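Local coordinates for envelope polyprotein (Puumala orthohantavirus, PDB 5FXU) that probably forms, as the ectodomain of the Gn glycoprotein, part of the antigenic spike surface that the hantavirus displays to its host, at residues E4-C9 / N152-Y157; G18-S23 / G129-C134; F194-K199 / Q227-C232; M206-S211 / Y242-D247. All blocks are in the same frame, centred on the assembly; numbering follows the deposited sequence.

Interaction 1: E4-C9 / N152-Y157; sequences ELKIEC and NYEKTY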
loop_
_atom_site.group_PDB
_atom_site.type_symbol
_atom_site.label_atom_id
_atom_site.label_comp_id
_atom_site.label_asym_id
_atom_site.label_seq_id
_atom_site.Cartn_x
_atom_site.Cartn_y
_atom_site.Cartn_z
ATOM N N GLU A 4 9.100 -16.323 3.016
ATOM C CA GLU A 4 10.019 -16.065 1.907
ATOM C C GLU A 4 9.670 -14.765 1.154
ATOM O O GLU A 4 8.584 -14.630 0.595
ATOM C CB GLU A 4 10.075 -17.245 0.941
ATOM C CG GLU A 4 11.168 -17.064 -0.100
ATOM C CD GLU A 4 11.323 -18.223 -1.081
ATOM O OE1 GLU A 4 10.410 -19.081 -1.195
ATOM O OE2 GLU A 4 12.386 -18.254 -1.757
ATOM N N LEU A 5 10.601 -13.819 1.154
ATOM C CA LEU A 5 10.449 -12.599 0.395
ATOM C C LEU A 5 11.416 -12.651 -0.786
ATOM O O LEU A 5 12.624 -12.571 -0.627
ATOM C CB LEU A 5 10.679 -11.384 1.287
ATOM C CG LEU A 5 10.090 -10.041 0.823
ATOM C CD1 LEU A 5 10.085 -9.060 1.979
ATOM C CD2 LEU A 5 10.875 -9.466 -0.344
ATOM N N LYS A 6 10.858 -12.827 -1.973
ATOM C CA LYS A 6 11.633 -13.017 -3.171
ATOM C C LYS A 6 11.867 -11.672 -3.869
ATOM O O LYS A 6 10.984 -10.842 -3.975
ATOM C CB LYS A 6 10.940 -14.093 -4.018
ATOM C CG LYS A 6 11.754 -14.662 -5.175
ATOM C CD LYS A 6 11.052 -15.831 -5.879
ATOM C CE LYS A 6 10.731 -16.995 -4.926
ATOM N NZ LYS A 6 10.612 -18.298 -5.657
ATOM N N ILE A 7 13.112 -11.434 -4.254
ATOM C CA ILE A 7 13.475 -10.274 -5.058
ATOM C C ILE A 7 13.976 -10.831 -6.392
ATOM O O ILE A 7 14.878 -11.654 -6.434
ATOM C CB ILE A 7 14.547 -9.418 -4.351
ATOM C CG1 ILE A 7 14.013 -8.844 -3.038
ATOM C CG2 ILE A 7 15.073 -8.297 -5.242
ATOM C CD1 ILE A 7 12.941 -7.791 -3.191
ATOM N N GLU A 8 13.349 -10.387 -7.468
ATOM C CA GLU A 8 13.780 -10.699 -8.797
ATOM C C GLU A 8 14.798 -9.631 -9.233
ATOM O O GLU A 8 14.465 -8.459 -9.378
ATOM C CB GLU A 8 12.600 -10.765 -9.748
ATOM C CG GLU A 8 12.990 -11.203 -11.158
ATOM C CD GLU A 8 11.821 -11.326 -12.128
ATOM O OE1 GLU A 8 10.792 -10.614 -11.953
ATOM O OE2 GLU A 8 11.959 -12.123 -13.100
ATOM N N CYS A 9 16.036 -10.067 -9.457
ATOM C CA CYS A 9 17.153 -9.192 -9.848
ATOM C C CYS A 9 17.347 -9.100 -11.367
ATOM O O CYS A 9 17.508 -10.126 -12.019
ATOM C CB CYS A 9 18.438 -9.735 -9.210
ATOM S SG CYS A 9 18.419 -9.519 -7.421
ATOM N N ASN A 152 15.345 -13.630 -0.433
ATOM C CA ASN A 152 16.138 -14.318 -1.449
ATOM C C ASN A 152 16.220 -13.459 -2.688
ATOM O O ASN A 152 15.192 -13.137 -3.303
ATOM C CB ASN A 152 15.535 -15.666 -1.821
ATOM C CG ASN A 152 15.655 -16.683 -0.702
ATOM O OD1 ASN A 152 16.708 -16.831 -0.079
ATOM N ND2 ASN A 152 14.572 -17.411 -0.450
ATOM N N TYR A 153 17.444 -13.098 -3.059
ATOM C CA TYR A 153 17.678 -12.333 -4.276
ATOM C C TYR A 153 18.019 -13.357 -5.326
ATOM O O TYR A 153 18.931 -14.144 -5.132
ATOM C CB TYR A 153 18.798 -11.334 -4.068
ATOM C CG TYR A 153 18.429 -10.238 -3.090
ATOM C CD1 TYR A 153 18.510 -10.448 -1.723
ATOM C CD2 TYR A 153 18.043 -8.973 -3.535
ATOM C CE1 TYR A 153 18.198 -9.440 -0.824
ATOM C CE2 TYR A 153 17.720 -7.967 -2.632
ATOM C CZ TYR A 153 17.797 -8.205 -1.285
ATOM O OH TYR A 153 17.462 -7.225 -0.371
ATOM N N GLU A 154 17.260 -13.367 -6.412
ATOM C CA GLU A 154 17.371 -14.393 -7.439
ATOM C C GLU A 154 17.496 -13.730 -8.796
ATOM O O GLU A 154 16.748 -12.792 -9.090
ATOM C CB GLU A 154 16.128 -15.279 -7.387
ATOM C CG GLU A 154 16.361 -16.754 -7.732
ATOM C CD GLU A 154 15.630 -17.712 -6.784
ATOM O OE1 GLU A 154 14.439 -17.461 -6.464
ATOM O OE2 GLU A 154 16.270 -18.697 -6.344
ATOM N N LYS A 155 18.448 -14.199 -9.604
ATOM C CA LYS A 155 18.742 -13.572 -10.891
ATOM C C LYS A 155 17.727 -14.046 -11.928
ATOM O O LYS A 155 17.312 -15.203 -11.930
ATOM C CB LYS A 155 20.196 -13.769 -11.366
ATOM C CG LYS A 155 21.305 -13.750 -10.308
ATOM C CD LYS A 155 21.252 -12.517 -9.392
ATOM C CE LYS A 155 22.186 -12.636 -8.177
ATOM N NZ LYS A 155 21.653 -11.976 -6.943
ATOM N N THR A 156 17.288 -13.121 -12.778
ATOM C CA THR A 156 16.148 -13.371 -13.660
ATOM C C THR A 156 16.512 -14.298 -14.832
ATOM O O THR A 156 17.602 -14.214 -15.399
ATOM C CB THR A 156 15.492 -12.049 -14.157
ATOM O OG1 THR A 156 14.300 -12.339 -14.879
ATOM C CG2 THR A 156 16.402 -11.239 -15.046
ATOM N N TYR A 157 15.579 -15.192 -15.159
ATOM C CA TYR A 157 15.620 -16.010 -16.390
ATOM C C TYR A 157 15.701 -15.224 -17.695
ATOM O O TYR A 157 16.127 -15.773 -18.691
ATOM C CB TYR A 157 14.381 -16.914 -16.464
ATOM C CG TYR A 157 14.499 -18.149 -15.629
ATOM C CD1 TYR A 157 15.105 -19.305 -16.149
ATOM C CD2 TYR A 157 14.020 -18.178 -14.320
ATOM C CE1 TYR A 157 15.225 -20.455 -15.383
ATOM C CE2 TYR A 157 14.132 -19.323 -13.547
ATOM C CZ TYR A 157 14.738 -20.458 -14.086
ATOM O OH TYR A 157 14.854 -21.594 -13.325
#
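The carboxylate oxygen OE2 of E8 is held by two donors: the hydroxyl OG1 of T156, 2.9 Å from OE2, and the backbone N of L163. T156 comes from above the carboxylate plane, 37° out of it. The other oxygen, OE1, goes to the hydroxyl of S236, so both ends of the carboxylate have partners and its rotation is restricted. E8 reaches these groups with an extended chain, its CG anti to the backbone N (chi1 -175°).

N152 ND2 donates to E4 OE2 over 2.7 Å, on the anti side but tilted 32° from the carboxylate plane, in a bent bond, while the amide and carboxylate planes stand almost perpendicular. Between these two side-chain bonds, K6 NZ and E154 OE1 form a long salt bridge of 4.0 Å along the same, largely solvent-facing surface. Here 4-9, an outer strand of a four-stranded mixed sheet, runs parallel to 147-155, and the backbone follows the textbook parallel pattern: I7 N donates to N152 O and I7 O accepts from E154 N, then C9 N donates to E154 O and C9 O accepts from T156 N.

On the other face I7, Y153 and C9 are buried, whereas K155 beside them is exposed. I7 CG1 lies over one face of the Y153 ring, 4.2 Å from its centroid, as a CH-pi contact. C9 SG sits at the ring edge, 5.3 Å from the centroid; the same sulfur is disulfide-bonded to C134. V20 packs on I7 from the adjoining strand 19-30, and L127 of strand 120-130 touches Y153.

Interaction 2: G18-S23 / G129-C134; sequences GLVIGS and GPIQTC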
loop_
_atom_site.group_PDB
_atom_site.type_symbol
_atom_site.label_atom_id
_atom_site.label_comp_id
_atom_site.label_asym_id
_atom_site.label_seq_id
_atom_site.Cartn_x
_atom_site.Cartn_y
_atom_site.Cartn_z
ATOM N N GLY A 18 16.065 2.883 -10.984
ATOM C CA GLY A 18 15.125 1.806 -10.699
ATOM C C GLY A 18 15.287 1.274 -9.290
ATOM O O GLY A 18 16.343 1.386 -8.681
ATOM N N LEU A 19 14.223 0.702 -8.763
ATOM C CA LEU A 19 14.268 0.052 -7.472
ATOM C C LEU A 19 13.769 -1.365 -7.630
ATOM O O LEU A 19 12.918 -1.619 -8.488
ATOM C CB LEU A 19 13.377 0.796 -6.489
ATOM C CG LEU A 19 13.665 2.269 -6.222
ATOM C CD1 LEU A 19 12.555 2.844 -5.382
ATOM C CD2 LEU A 19 14.972 2.428 -5.489
ATOM N N VAL A 20 14.264 -2.278 -6.796
ATOM C CA VAL A 20 13.644 -3.592 -6.651
ATOM C C VAL A 20 12.592 -3.520 -5.546
ATOM O O VAL A 20 12.716 -2.748 -4.631
ATOM C CB VAL A 20 14.640 -4.753 -6.348
ATOM C CG1 VAL A 20 15.441 -5.103 -7.583
ATOM C CG2 VAL A 20 15.574 -4.454 -5.186
ATOM N N ILE A 21 11.567 -4.348 -5.651
ATOM C CA ILE A 21 10.536 -4.470 -4.632
ATOM C C ILE A 21 10.136 -5.912 -4.477
ATOM O O ILE A 21 10.037 -6.639 -5.458
ATOM C CB ILE A 21 9.290 -3.630 -4.971
ATOM C CG1 ILE A 21 8.220 -3.767 -3.865
ATOM C CG2 ILE A 21 8.738 -3.963 -6.361
ATOM C CD1 ILE A 21 7.133 -2.727 -3.960
ATOM N N GLY A 22 9.892 -6.317 -3.245
ATOM C CA GLY A 22 9.255 -7.608 -2.960
ATOM C C GLY A 22 8.335 -7.496 -1.749
ATOM O O GLY A 22 8.376 -6.516 -1.014
ATOM N N SER A 23 7.502 -8.502 -1.526
ATOM C CA SER A 23 6.587 -8.455 -0.385
ATOM C C SER A 23 6.124 -9.822 -0.029
ATOM O O SER A 23 6.054 -10.670 -0.882
ATOM C CB SER A 23 5.385 -7.504 -0.636
ATOM O OG SER A 23 4.559 -7.918 -1.720
ATOM N N GLY A 129 14.158 -1.234 -2.407
ATOM C CA GLY A 129 15.501 -0.714 -2.338
ATOM C C GLY A 129 16.266 -0.645 -3.632
ATOM O O GLY A 129 15.766 -0.997 -4.688
ATOM N N PRO A 130 17.505 -0.175 -3.556
ATOM C CA PRO A 130 18.256 0.031 -4.813
ATOM C C PRO A 130 18.625 -1.278 -5.484
ATOM O O PRO A 130 18.848 -2.309 -4.820
ATOM C CB PRO A 130 19.489 0.820 -4.385
ATOM C CG PRO A 130 19.346 1.057 -2.923
ATOM C CD PRO A 130 18.306 0.143 -2.365
ATOM N N ILE A 131 18.690 -1.233 -6.804
ATOM C CA ILE A 131 19.026 -2.417 -7.585
ATOM C C ILE A 131 20.448 -2.933 -7.264
ATOM O O ILE A 131 20.687 -4.116 -7.418
ATOM C CB ILE A 131 18.774 -2.171 -9.090
ATOM C CG1 ILE A 131 17.266 -1.954 -9.308
ATOM C CG2 ILE A 131 19.208 -3.366 -9.935
ATOM C CD1 ILE A 131 16.847 -1.411 -10.662
ATOM N N GLN A 132 21.338 -2.072 -6.748
ATOM C CA GLN A 132 22.702 -2.460 -6.311
ATOM C C GLN A 132 22.707 -3.543 -5.232
ATOM O O GLN A 132 23.682 -4.290 -5.107
ATOM C CB GLN A 132 23.498 -1.257 -5.771
ATOM C CG GLN A 132 24.011 -0.276 -6.824
ATOM C CD GLN A 132 22.927 0.667 -7.402
ATOM O OE1 GLN A 132 21.738 0.685 -6.963
ATOM N NE2 GLN A 132 23.316 1.413 -8.427
ATOM N N THR A 133 21.634 -3.625 -4.451
ATOM C CA THR A 133 21.476 -4.675 -3.448
ATOM C C THR A 133 21.621 -6.079 -4.040
ATOM O O THR A 133 22.164 -6.964 -3.387
ATOM C CB THR A 133 20.110 -4.581 -2.741
ATOM O OG1 THR A 133 19.863 -3.232 -2.391
ATOM C CG2 THR A 133 20.111 -5.387 -1.454
ATOM N N CYS A 134 21.147 -6.255 -5.268
ATOM C CA CYS A 134 21.338 -7.474 -6.048
ATOM C C CYS A 134 22.805 -7.886 -6.308
ATOM O O CYS A 134 23.088 -9.065 -6.519
ATOM C CB CYS A 134 20.604 -7.335 -7.391
ATOM S SG CYS A 134 18.783 -7.433 -7.244
HETATM O O HOH W 1 19.032 1.369 -8.090
#
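V20 and G129 face each other as an antiparallel hydrogen-bonded pair: V20 N donates to G129 O at 2.9 Å, and G129 N returns a bond to V20 O at 3.1 Å. Beside this pair, the CG1 branch of V20 meets I131 CG1 at 4.0 Å, the two side chains passing obliquely, and the same branch touches C134 SG. I131 also lays CD1 against the carbonyl carbon of G18, with G18 C and I131 CD1 3.4 Å apart.

One shell further out, a water joins the two segments. It donates to G18 O at 2.8 Å and to Q132 OE1, and accepts from I131 N. A type I beta turn from P130 to T133 places I131, and C134 N bonds to I131 O just after it. P130 O accepts from T133 N and, at 2.8 Å, from T133 OG1. C134 in turn is held by its disulfide partner, and strand 237-243 covers V20 and I131 through S237.

The water stands between G18 O and I131 N, where the next direct backbone bond would otherwise be expected, just as the chain enters the 130-133 turn. Those two polar atoms are thereby satisfied beside the apolar packing of V20, I131 and C134.

Interaction 3: F194-K199 / Q227-C232; sequences FLIAKK and QGYYIC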
loop_
_atom_site.group_PDB
_atom_site.type_symbol
_atom_site.label_atom_id
_atom_site.label_comp_id
_atom_site.label_asym_id
_atom_site.label_seq_id
_atom_site.Cartn_x
_atom_site.Cartn_y
_atom_site.Cartn_z
ATOM N N PHE A 194 1.988 2.980 -2.383
ATOM C CA PHE A 194 2.036 3.444 -0.999
ATOM C C PHE A 194 1.486 4.847 -0.952
ATOM O O PHE A 194 1.833 5.681 -1.776
ATOM C CB PHE A 194 3.470 3.364 -0.458
ATOM C CG PHE A 194 4.061 1.999 -0.634
ATOM C CD1 PHE A 194 4.580 1.611 -1.876
ATOM C CD2 PHE A 194 3.992 1.067 0.379
ATOM C CE1 PHE A 194 5.046 0.314 -2.074
ATOM C CE2 PHE A 194 4.480 -0.224 0.194
ATOM C CZ PHE A 194 4.991 -0.616 -1.028
ATOM N N LEU A 195 0.583 5.081 -0.011
ATOM C CA LEU A 195 -0.025 6.375 0.171
ATOM C C LEU A 195 0.901 7.327 0.901
ATOM O O LEU A 195 1.345 7.030 2.017
ATOM C CB LEU A 195 -1.321 6.229 0.983
ATOM C CG LEU A 195 -2.095 7.523 1.180
ATOM C CD1 LEU A 195 -2.678 8.006 -0.120
ATOM C CD2 LEU A 195 -3.228 7.278 2.136
ATOM N N ILE A 196 1.121 8.495 0.317
ATOM C CA ILE A 196 2.021 9.505 0.876
ATOM C C ILE A 196 1.209 10.758 1.190
ATOM O O ILE A 196 0.538 11.294 0.296
ATOM C CB ILE A 196 3.105 9.881 -0.148
ATOM C CG1 ILE A 196 3.818 8.648 -0.749
ATOM C CG2 ILE A 196 4.096 10.871 0.439
ATOM C CD1 ILE A 196 4.471 7.741 0.247
ATOM N N ALA A 197 1.269 11.239 2.429
ATOM C CA ALA A 197 0.662 12.514 2.806
ATOM C C ALA A 197 1.572 13.680 2.437
ATOM O O ALA A 197 2.734 13.739 2.850
ATOM C CB ALA A 197 0.401 12.542 4.285
ATOM N N LYS A 198 1.026 14.611 1.664
ATOM C CA LYS A 198 1.763 15.758 1.174
ATOM C C LYS A 198 0.808 16.925 0.897
ATOM O O LYS A 198 -0.024 16.882 -0.010
ATOM C CB LYS A 198 2.553 15.376 -0.084
ATOM C CG LYS A 198 3.378 16.491 -0.724
ATOM C CD LYS A 198 4.477 16.969 0.215
ATOM C CE LYS A 198 5.380 18.041 -0.399
ATOM N NZ LYS A 198 4.780 19.375 -0.671
ATOM N N LYS A 199 0.969 17.979 1.682
ATOM C CA LYS A 199 0.155 19.189 1.602
ATOM C C LYS A 199 0.829 20.261 0.721
ATOM O O LYS A 199 2.060 20.293 0.632
ATOM C CB LYS A 199 -0.019 19.731 3.020
ATOM C CG LYS A 199 -1.449 19.913 3.440
ATOM C CD LYS A 199 -1.574 20.208 4.921
ATOM C CE LYS A 199 -2.630 21.265 5.145
ATOM N NZ LYS A 199 -2.850 21.438 6.595
ATOM N N GLN A 227 -4.815 15.577 1.272
ATOM C CA GLN A 227 -3.762 15.980 0.361
ATOM C C GLN A 227 -2.638 14.971 0.380
ATOM O O GLN A 227 -2.029 14.701 1.421
ATOM C CB GLN A 227 -3.252 17.396 0.665
ATOM C CG GLN A 227 -4.169 18.473 0.089
ATOM C CD GLN A 227 -3.624 19.879 0.210
ATOM O OE1 GLN A 227 -2.708 20.274 -0.511
ATOM N NE2 GLN A 227 -4.196 20.647 1.121
ATOM N N GLY A 228 -2.394 14.381 -0.784
ATOM C CA GLY A 228 -1.373 13.366 -0.911
ATOM C C GLY A 228 -1.393 12.700 -2.257
ATOM O O GLY A 228 -1.997 13.199 -3.203
ATOM N N TYR A 229 -0.706 11.582 -2.349
ATOM C CA TYR A 229 -0.533 10.910 -3.625
ATOM C C TYR A 229 -0.080 9.510 -3.394
ATOM O O TYR A 229 0.251 9.163 -2.276
ATOM C CB TYR A 229 0.489 11.647 -4.490
ATOM C CG TYR A 229 1.878 11.756 -3.938
ATOM C CD1 TYR A 229 2.243 12.816 -3.111
ATOM C CD2 TYR A 229 2.857 10.839 -4.294
ATOM C CE1 TYR A 229 3.549 12.924 -2.609
ATOM C CE2 TYR A 229 4.159 10.944 -3.811
ATOM C CZ TYR A 229 4.488 11.986 -2.975
ATOM O OH TYR A 229 5.762 12.065 -2.507
ATOM N N TYR A 230 -0.090 8.697 -4.446
ATOM C CA TYR A 230 0.454 7.355 -4.337
ATOM C C TYR A 230 1.799 7.316 -5.075
ATOM O O TYR A 230 1.953 7.945 -6.122
ATOM C CB TYR A 230 -0.522 6.294 -4.886
ATOM C CG TYR A 230 -1.644 5.909 -3.955
ATOM C CD1 TYR A 230 -1.451 4.931 -2.974
ATOM C CD2 TYR A 230 -2.895 6.467 -4.070
ATOM C CE1 TYR A 230 -2.479 4.537 -2.143
ATOM C CE2 TYR A 230 -3.920 6.090 -3.240
ATOM C CZ TYR A 230 -3.725 5.127 -2.270
ATOM O OH TYR A 230 -4.764 4.755 -1.444
ATOM N N ILE A 231 2.735 6.532 -4.524
ATOM C CA ILE A 231 3.976 6.204 -5.198
ATOM C C ILE A 231 3.979 4.700 -5.384
ATOM O O ILE A 231 3.706 3.957 -4.443
ATOM C CB ILE A 231 5.192 6.785 -4.443
ATOM C CG1 ILE A 231 6.376 6.899 -5.369
ATOM C CG2 ILE A 231 5.527 5.996 -3.179
ATOM C CD1 ILE A 231 6.287 8.102 -6.310
ATOM N N CYS A 232 4.221 4.248 -6.616
ATOM C CA CYS A 232 3.994 2.856 -6.997
ATOM C C CYS A 232 5.225 2.306 -7.643
ATOM O O CYS A 232 6.005 3.045 -8.251
ATOM C CB CYS A 232 2.813 2.731 -7.990
ATOM S SG CYS A 232 1.257 3.484 -7.419
#
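Y229 holds its CG between the backbone N and the carbonyl carbon (chi1 61°), which folds the ring back against I196 on the facing strand. I196 answers with CG2 anti to its own N, and together the two torsions set the isoleucine over the ring: CB lies 3.9 Å from the Y229 centroid, within 14° of the ring normal and displaced toward the rim, while CG2 reaches Y229 CZ at 3.6 Å. At the edge of the same ring comes K198 CB. The phenol oxygen of Y229 continues past I196 to a hydrogen bond with E100.

A second tyrosine repeats the theme on the opposite face of the sheet. L195 CD1 stands over the Y230 ring, 3.9 Å from its centroid, and the hydroxyl of Y230 bonds to P342 O. Pairs of hydrogen-bonded residues hold the antiparallel backbones: I196 N reaches Y229 O at 2.8 Å in a nearly linear approach to the carbonyl, and F194 exchanges two bonds with I231. Beyond the strand, K198 N still donates to Q227 O at 3.1 Å, but from well above the carbonyl plane. G228 CA comes within 3.1 Å of I196 O.

At the far end Q227 NE2 hydrogen-bonds D317, and the poorly ordered K199 forms a salt bridge with D318. The disulfide between C232 and C193 adds a covalent tie between the two strands. Strand 185-197 is flanked on its other side by strand 340-354, strand 228-234 by strand 237-243, and L208 of helix 208-216 packs onto L195 and Y230.

Interaction 4: M206-S211 / Y242-D247; sequences MKLEKS and YIPTLD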
loop_
_atom_site.group_PDB
_atom_site.type_symbol
_atom_site.label_atom_id
_atom_site.label_comp_id
_atom_site.label_asym_id
_atom_site.label_seq_id
_atom_site.Cartn_x
_atom_site.Cartn_y
_atom_site.Cartn_z
ATOM N N MET A 206 -3.110 18.574 -5.013
ATOM C CA MET A 206 -2.840 17.392 -4.189
ATOM C C MET A 206 -4.098 16.745 -3.619
ATOM O O MET A 206 -3.975 15.780 -2.854
ATOM C CB MET A 206 -1.933 17.744 -3.013
ATOM C CG MET A 206 -0.636 18.446 -3.372
ATOM S SD MET A 206 0.426 17.542 -4.495
ATOM C CE MET A 206 0.702 16.111 -3.454
ATOM N N LYS A 207 -5.287 17.229 -4.008
ATOM C CA LYS A 207 -6.559 16.660 -3.515
ATOM C C LYS A 207 -6.858 15.321 -4.237
ATOM O O LYS A 207 -7.657 15.227 -5.179
ATOM C CB LYS A 207 -7.737 17.673 -3.558
ATOM C CG LYS A 207 -8.067 18.484 -2.271
ATOM C CD LYS A 207 -7.145 19.649 -2.006
ATOM C CE LYS A 207 -7.868 20.849 -1.374
ATOM N NZ LYS A 207 -8.120 20.621 0.068
ATOM N N LEU A 208 -6.196 14.268 -3.750
ATOM C CA LEU A 208 -6.239 12.946 -4.372
ATOM C C LEU A 208 -7.657 12.373 -4.543
ATOM O O LEU A 208 -7.971 11.833 -5.607
ATOM C CB LEU A 208 -5.350 11.984 -3.592
ATOM C CG LEU A 208 -5.247 10.535 -4.055
ATOM C CD1 LEU A 208 -4.736 10.477 -5.489
ATOM C CD2 LEU A 208 -4.329 9.768 -3.116
ATOM N N GLU A 209 -8.517 12.515 -3.536
ATOM C CA GLU A 209 -9.857 11.942 -3.626
ATOM C C GLU A 209 -10.715 12.656 -4.670
ATOM O O GLU A 209 -11.605 12.031 -5.268
ATOM C CB GLU A 209 -10.554 11.927 -2.266
ATOM C CG GLU A 209 -11.880 11.177 -2.222
ATOM C CD GLU A 209 -11.821 9.744 -2.760
ATOM O OE1 GLU A 209 -10.810 9.043 -2.566
ATOM O OE2 GLU A 209 -12.821 9.288 -3.346
ATOM N N LYS A 210 -10.439 13.941 -4.921
ATOM C CA LYS A 210 -11.092 14.651 -6.034
ATOM C C LYS A 210 -10.785 14.009 -7.381
ATOM O O LYS A 210 -11.676 13.929 -8.240
ATOM C CB LYS A 210 -10.736 16.138 -6.063
ATOM C CG LYS A 210 -11.307 16.936 -4.886
ATOM C CD LYS A 210 -11.266 18.440 -5.156
ATOM C CE LYS A 210 -11.989 19.290 -4.065
ATOM N NZ LYS A 210 -13.266 18.813 -3.418
ATOM N N SER A 211 -9.561 13.516 -7.560
ATOM C CA SER A 211 -9.214 12.812 -8.788
ATOM C C SER A 211 -10.053 11.575 -8.958
ATOM O O SER A 211 -10.592 11.338 -10.036
ATOM C CB SER A 211 -7.733 12.437 -8.837
ATOM O OG SER A 211 -6.900 13.558 -8.555
ATOM N N TYR A 242 4.380 8.054 -9.974
ATOM C CA TYR A 242 3.599 8.974 -9.186
ATOM C C TYR A 242 2.135 8.925 -9.656
ATOM O O TYR A 242 1.856 9.030 -10.847
ATOM C CB TYR A 242 4.181 10.374 -9.361
ATOM C CG TYR A 242 3.541 11.475 -8.527
ATOM C CD1 TYR A 242 2.319 12.069 -8.904
ATOM C CD2 TYR A 242 4.178 11.971 -7.368
ATOM C CE1 TYR A 242 1.747 13.086 -8.139
ATOM C CE2 TYR A 242 3.621 13.001 -6.620
ATOM C CZ TYR A 242 2.417 13.556 -7.014
ATOM O OH TYR A 242 1.873 14.562 -6.270
ATOM N N ILE A 243 1.203 8.765 -8.721
ATOM C CA ILE A 243 -0.243 8.748 -9.030
ATOM C C ILE A 243 -0.885 9.916 -8.290
ATOM O O ILE A 243 -0.803 9.955 -7.074
ATOM C CB ILE A 243 -0.929 7.444 -8.554
ATOM C CG1 ILE A 243 -0.202 6.188 -9.056
ATOM C CG2 ILE A 243 -2.410 7.441 -8.915
ATOM C CD1 ILE A 243 -0.273 5.962 -10.539
ATOM N N PRO A 244 -1.527 10.865 -8.983
ATOM C CA PRO A 244 -1.700 10.850 -10.460
ATOM C C PRO A 244 -0.688 11.645 -11.249
ATOM O O PRO A 244 -0.299 12.709 -10.835
ATOM C CB PRO A 244 -3.090 11.446 -10.653
ATOM C CG PRO A 244 -3.298 12.303 -9.470
ATOM C CD PRO A 244 -2.353 11.915 -8.362
ATOM N N THR A 245 -0.215 11.067 -12.340
ATOM C CA THR A 245 0.511 11.787 -13.366
ATOM C C THR A 245 -0.481 11.859 -14.546
ATOM O O THR A 245 -0.788 10.853 -15.180
ATOM C CB THR A 245 1.811 11.060 -13.709
ATOM O OG1 THR A 245 2.590 10.871 -12.524
ATOM C CG2 THR A 245 2.643 11.889 -14.731
ATOM N N LEU A 246 -1.004 13.046 -14.820
ATOM C CA LEU A 246 -2.247 13.169 -15.625
ATOM C C LEU A 246 -2.194 12.641 -17.055
ATOM O O LEU A 246 -3.178 12.050 -17.526
ATOM C CB LEU A 246 -2.700 14.620 -15.694
ATOM C CG LEU A 246 -3.246 15.319 -14.484
ATOM C CD1 LEU A 246 -4.083 14.370 -13.662
ATOM C CD2 LEU A 246 -2.181 16.005 -13.638
ATOM N N ASP A 247 -1.057 12.856 -17.711
ATOM C CA ASP A 247 -0.839 12.410 -19.096
ATOM C C ASP A 247 -0.088 11.068 -19.230
ATOM O O ASP A 247 0.390 10.737 -20.294
ATOM C CB ASP A 247 -0.089 13.513 -19.868
ATOM C CG ASP A 247 1.320 13.734 -19.347
ATOM O OD1 ASP A 247 1.551 13.496 -18.128
ATOM O OD2 ASP A 247 2.195 14.166 -20.143
#
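The Y242 ring is stacked on one face against the ring of Y229, and P244 C of its own segment lies in plane at an edge. Its hydroxyl end meets the first residue of the other segment: M206 CE comes to 3.4 Å from Y242 OH, with SD somewhat farther away, and the two side chains cross at about a right angle. The methionine gets there by a curled chain, bent at chi2 and again at chi3 (-61°), which swings the terminal methyl back toward the phenol. With CG anti to the backbone N (chi1 -176°), Y242 brings its hydroxyl end to the methionine methyl.

The second ring in the contact is the puckered pyrrolidine of P244, which follows a cis peptide bond. L208 CD1 touches its CD at 4.0 Å, and S211 OG approaches its CG at 3.9 Å, so two residues on the first turn of the helix bear on adjacent ring carbons. No hydrogen bond links the segments; the contact is small and made by van der Waals touches. Within the loop, T245 OG1 donates to Y242 O at 2.6 Å, from above the carbonyl plane, bracing the bend that follows the strand.

K207 sits at the N-cap of helix 208-216, which also rests on strand 340-354 through L341. Across the contact, strand 237-243 runs out into the loop leading to helix 249-260, whose L255 packs on I243 and P244.

From the N terminus, strand 3-9 is followed by strand 19-30, and interaction 2 closes the loop from 18-23 to 129-134 before interaction 1 closes the wider one from 4-9 to 152-157. Interaction 2 is thus nested in interaction 1, and a disulfide fastens the two; together they join strands 3-9 and 19-30 to 147-155 and 120-130. Later, in series with both, the loops of interactions 3 and 4 cross: 206-211 lies between the segments of interaction 3, and 242-247 follows them. Joined by backbone bonds, they tie strands 185-197, 228-234 and 237-243 to helix 208-216. A packing contact of I21 with F194 connects interactions 2 and 3.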